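Local coordinates for Asp/Glu-specific dipeptidyl-peptidase (Flavobacterium psychrophilum, PDB 5JXF), which removes dipeptides from the N-terminus of oligopeptides as a family S46 serine peptidase, with strict preference for aspartate or glutamate at P1, at residues 145-155 with 168-179. Numbering follows the deposited sequence.
Sequences NDVTAQILDGV and IQENITKVTASF. Unlike the reference sequence in segment 145-155: I151 (reference Val).
The side-chain amide nitrogen of N171 reaches from its helix into the turn that ends helix 148-151 and meets three backbone carbonyls there. Its straightest bond runs from N171 ND2 to D153 O at 3.1 Å, with an N-H...O angle of 154° and the acceptor almost exactly in the amide plane. The approach of N171 ND2 to I151 O is shorter, 2.7 Å, but bent and therefore weak, and a third, also weak, bond goes to Q150 O. With CG anti to the carbonyl carbon (chi1 -61°), ND2 comes within bonding distance of the turn's carbonyls, where asparagine offers N-H groups on a short, buried stem. A leucine here, branched alike but with no N-H, would probably leave the carbonyls of Q150, I151 and D153 without this donor and the turn less firmly tied to the helix.

Beside the amide, I151, a residue that differs from the reference sequence, fits as a knob into the hole formed by I168, N171, I172 and V175. I151 CD1 lies 3.7 Å from I172 CA and 3.9 Å from V175 CG2: the longer arm of this beta-branched side chain carries its terminal methyl down to the helix backbone, while CG2 packs towards I168 and I172. V175, beta-branched, serves two neighbours: V175 CG2 touches Q150 CB at 3.8 Å, while CG1 meets V147 CG1. Farther along, the F179 ring, carried past the helix end with CG anti to the backbone N (chi1 -155°), brings CZ within 3.6 Å of N145 CB, and its CE2 approaches V147 CG1 obliquely.

Helix 162-178 thus packs on the short helix 148-151 that follows strand 138-146. Backbone hydrogen bonds join N145 to L200 and V147 to Y198 of strand 197-214, which also sets Y198 against I151, L152 and I168, while V189 of strand 186-192 touches I172 and T176.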
loop_
_atom_site.group_PDB
_atom_site.type_symbol
_atom_site.label_atom_id
_atom_site.label_comp_id
_atom_site.label_asym_id
_atom_site.label_seq_id
_atom_site.Cartn_x
_atom_site.Cartn_y
_atom_site.Cartn_z
ATOM N N ASN A 145 -15.435 39.443 18.598
ATOM C CA ASN A 145 -16.387 40.065 19.518
ATOM C C ASN A 145 -17.699 39.305 19.689
ATOM O O ASN A 145 -18.484 39.160 18.755
ATOM C CB ASN A 145 -16.668 41.487 19.044
ATOM C CG ASN A 145 -15.396 42.250 18.742
ATOM O OD1 ASN A 145 -14.842 42.161 17.645
ATOM N ND2 ASN A 145 -14.912 42.985 19.725
ATOM N N ASP A 146 -17.933 38.815 20.896
ATOM C CA ASP A 146 -19.171 38.108 21.179
ATOM C C ASP A 146 -20.370 39.053 21.091
ATOM O O ASP A 146 -20.377 40.125 21.701
ATOM C CB ASP A 146 -19.117 37.462 22.559
ATOM C CG ASP A 146 -20.263 36.491 22.797
ATOM O OD1 ASP A 146 -21.363 36.698 22.237
ATOM O OD2 ASP A 146 -20.060 35.516 23.551
ATOM N N VAL A 147 -21.386 38.638 20.336
ATOM C CA VAL A 147 -22.589 39.446 20.155
ATOM C C VAL A 147 -23.848 38.594 20.271
ATOM O O VAL A 147 -24.870 38.906 19.661
ATOM C CB VAL A 147 -22.594 40.160 18.786
ATOM C CG1 VAL A 147 -21.522 41.248 18.738
ATOM C CG2 VAL A 147 -22.391 39.160 17.675
ATOM N N THR A 148 -23.763 37.521 21.059
ATOM C CA THR A 148 -24.879 36.599 21.261
ATOM C C THR A 148 -26.141 37.333 21.723
ATOM O O THR A 148 -27.184 37.250 21.068
ATOM C CB THR A 148 -24.541 35.511 22.299
ATOM O OG1 THR A 148 -23.282 34.904 21.982
ATOM C CG2 THR A 148 -25.621 34.444 22.320
ATOM N N ALA A 149 -26.041 38.044 22.848
ATOM C CA ALA A 149 -27.174 38.792 23.405
ATOM C C ALA A 149 -27.853 39.665 22.355
ATOM O O ALA A 149 -29.073 39.660 22.231
ATOM C CB ALA A 149 -26.719 39.651 24.581
ATOM N N GLN A 150 -27.056 40.385 21.579
ATOM C CA GLN A 150 -27.601 41.264 20.557
ATOM C C GLN A 150 -28.296 40.496 19.435
ATOM O O GLN A 150 -29.239 40.997 18.828
ATOM C CB GLN A 150 -26.498 42.152 19.984
ATOM C CG GLN A 150 -25.508 42.665 21.034
ATOM C CD GLN A 150 -24.533 43.695 20.476
ATOM O OE1 GLN A 150 -24.880 44.489 19.596
ATOM N NE2 GLN A 150 -23.296 43.669 20.972
ATOM N N ILE A 151 -27.845 39.275 19.172
ATOM C CA ILE A 151 -28.378 38.500 18.060
ATOM C C ILE A 151 -29.650 37.745 18.473
ATOM O O ILE A 151 -30.638 37.740 17.734
ATOM C CB ILE A 151 -27.307 37.513 17.504
ATOM C CG1 ILE A 151 -26.104 38.292 16.945
ATOM C CG2 ILE A 151 -27.897 36.590 16.442
ATOM C CD1 ILE A 151 -26.423 39.274 15.848
ATOM N N LEU A 152 -29.644 37.136 19.658
ATOM C CA LEU A 152 -30.814 36.393 20.141
ATOM C C LEU A 152 -31.832 37.295 20.820
ATOM O O LEU A 152 -32.760 36.818 21.479
ATOM C CB LEU A 152 -30.395 35.291 21.110
ATOM C CG LEU A 152 -29.476 34.227 20.516
ATOM C CD1 LEU A 152 -29.186 33.159 21.553
ATOM C CD2 LEU A 152 -30.107 33.629 19.256
ATOM N N ASP A 153 -31.655 38.600 20.664
ATOM C CA ASP A 153 -32.573 39.561 21.253
ATOM C C ASP A 153 -33.975 39.409 20.660
ATOM O O ASP A 153 -34.239 39.829 19.528
ATOM C CB ASP A 153 -32.045 40.983 21.052
ATOM C CG ASP A 153 -33.005 42.037 21.559
ATOM O OD1 ASP A 153 -33.105 42.206 22.794
ATOM O OD2 ASP A 153 -33.649 42.702 20.721
ATOM N N GLY A 154 -34.862 38.779 21.430
ATOM C CA GLY A 154 -36.263 38.678 21.065
ATOM C C GLY A 154 -36.641 37.400 20.346
ATOM O O GLY A 154 -37.745 37.284 19.820
ATOM N N VAL A 155 -35.743 36.425 20.326
ATOM C CA VAL A 155 -36.052 35.169 19.656
ATOM C C VAL A 155 -36.435 34.075 20.660
ATOM O O VAL A 155 -36.852 32.988 20.257
ATOM C CB VAL A 155 -34.868 34.701 18.755
ATOM C CG1 VAL A 155 -33.996 35.884 18.362
ATOM C CG2 VAL A 155 -34.022 33.656 19.460
ATOM N N ILE A 168 -33.471 36.429 13.565
ATOM C CA ILE A 168 -32.027 36.313 13.719
ATOM C C ILE A 168 -31.297 37.050 12.599
ATOM O O ILE A 168 -30.414 37.857 12.865
ATOM C CB ILE A 168 -31.598 34.834 13.758
ATOM C CG1 ILE A 168 -31.819 34.264 15.162
ATOM C CG2 ILE A 168 -30.151 34.660 13.310
ATOM C CD1 ILE A 168 -31.462 32.788 15.285
ATOM N N GLN A 169 -31.692 36.810 11.352
ATOM C CA GLN A 169 -31.061 37.484 10.215
ATOM C C GLN A 169 -31.198 39.006 10.247
ATOM O O GLN A 169 -30.371 39.718 9.682
ATOM C CB GLN A 169 -31.625 36.955 8.896
ATOM C CG GLN A 169 -31.254 35.510 8.609
ATOM C CD GLN A 169 -29.750 35.289 8.592
ATOM O OE1 GLN A 169 -28.996 36.110 8.067
ATOM N NE2 GLN A 169 -29.308 34.180 9.179
ATOM N N GLU A 170 -32.233 39.516 10.905
ATOM C CA GLU A 170 -32.392 40.963 10.991
ATOM C C GLU A 170 -31.478 41.553 12.053
ATOM O O GLU A 170 -30.910 42.621 11.836
ATOM C CB GLU A 170 -33.854 41.337 11.252
ATOM C CG GLU A 170 -34.810 40.323 10.682
ATOM C CD GLU A 170 -36.257 40.544 11.081
ATOM O OE1 GLU A 170 -36.506 40.887 12.262
ATOM O OE2 GLU A 170 -37.148 40.321 10.220
ATOM N N ASN A 171 -31.333 40.864 13.186
ATOM C CA ASN A 171 -30.366 41.263 14.209
ATOM C C ASN A 171 -28.929 41.192 13.694
ATOM O O ASN A 171 -28.103 42.054 14.014
ATOM C CB ASN A 171 -30.503 40.394 15.457
ATOM C CG ASN A 171 -31.874 40.507 16.099
ATOM O OD1 ASN A 171 -32.810 41.015 15.488
ATOM N ND2 ASN A 171 -32.000 40.022 17.333
ATOM N N ILE A 172 -28.630 40.152 12.914
ATOM C CA ILE A 172 -27.304 40.009 12.328
ATOM C C ILE A 172 -27.027 41.223 11.443
ATOM O O ILE A 172 -26.038 41.936 11.640
ATOM C CB ILE A 172 -27.154 38.689 11.509
ATOM C CG1 ILE A 172 -26.982 37.494 12.450
ATOM C CG2 ILE A 172 -25.967 38.771 10.545
ATOM C CD1 ILE A 172 -26.683 36.169 11.729
ATOM N N THR A 173 -27.916 41.482 10.493
ATOM C CA THR A 173 -27.757 42.640 9.622
ATOM C C THR A 173 -27.707 43.932 10.449
ATOM O O THR A 173 -26.985 44.876 10.129
ATOM C CB THR A 173 -28.893 42.708 8.582
ATOM O OG1 THR A 173 -28.830 41.554 7.734
ATOM C CG2 THR A 173 -28.765 43.964 7.723
ATOM N N LYS A 174 -28.430 43.920 11.557
ATOM C CA LYS A 174 -28.520 45.062 12.457
ATOM C C LYS A 174 -27.151 45.306 13.127
ATOM O O LYS A 174 -26.593 46.413 13.061
ATOM C CB LYS A 174 -29.671 44.784 13.453
ATOM C CG LYS A 174 -29.846 45.656 14.713
ATOM C CD LYS A 174 -30.909 44.858 15.684
ATOM C CE LYS A 174 -30.883 45.637 17.056
ATOM N NZ LYS A 174 -29.798 44.602 17.592
ATOM N N VAL A 175 -26.565 44.265 13.705
ATOM C CA VAL A 175 -25.261 44.425 14.336
ATOM C C VAL A 175 -24.127 44.676 13.328
ATOM O O VAL A 175 -23.248 45.510 13.570
ATOM C CB VAL A 175 -24.934 43.203 15.199
ATOM C CG1 VAL A 175 -23.542 43.306 15.774
ATOM C CG2 VAL A 175 -25.961 43.102 16.313
ATOM N N THR A 176 -24.158 43.971 12.202
ATOM C CA THR A 176 -23.096 44.074 11.201
ATOM C C THR A 176 -22.927 45.536 10.761
ATOM O O THR A 176 -21.810 46.034 10.594
ATOM C CB THR A 176 -23.404 43.163 9.990
ATOM O OG1 THR A 176 -23.426 41.792 10.411
ATOM C CG2 THR A 176 -22.379 43.320 8.899
ATOM N N ALA A 177 -24.054 46.227 10.630
ATOM C CA ALA A 177 -24.088 47.615 10.175
ATOM C C ALA A 177 -23.647 48.567 11.287
ATOM O O ALA A 177 -23.075 49.639 11.042
ATOM C CB ALA A 177 -25.507 47.972 9.694
ATOM N N SER A 178 -23.919 48.145 12.516
ATOM C CA SER A 178 -23.809 49.000 13.682
ATOM C C SER A 178 -22.465 48.911 14.407
ATOM O O SER A 178 -21.926 49.926 14.835
ATOM C CB SER A 178 -24.945 48.657 14.641
ATOM O OG SER A 178 -24.543 48.789 15.982
ATOM N N PHE A 179 -21.930 47.701 14.549
ATOM C CA PHE A 179 -20.703 47.505 15.322
ATOM C C PHE A 179 -19.587 48.431 14.841
ATOM O O PHE A 179 -19.455 48.703 13.643
ATOM C CB PHE A 179 -20.253 46.053 15.255
ATOM C CG PHE A 179 -19.423 45.628 16.422
ATOM C CD1 PHE A 179 -18.037 45.695 16.364
ATOM C CD2 PHE A 179 -20.029 45.177 17.582
ATOM C CE1 PHE A 179 -17.259 45.302 17.442
ATOM C CE2 PHE A 179 -19.264 44.777 18.665
ATOM C CZ PHE A 179 -17.872 44.841 18.596
#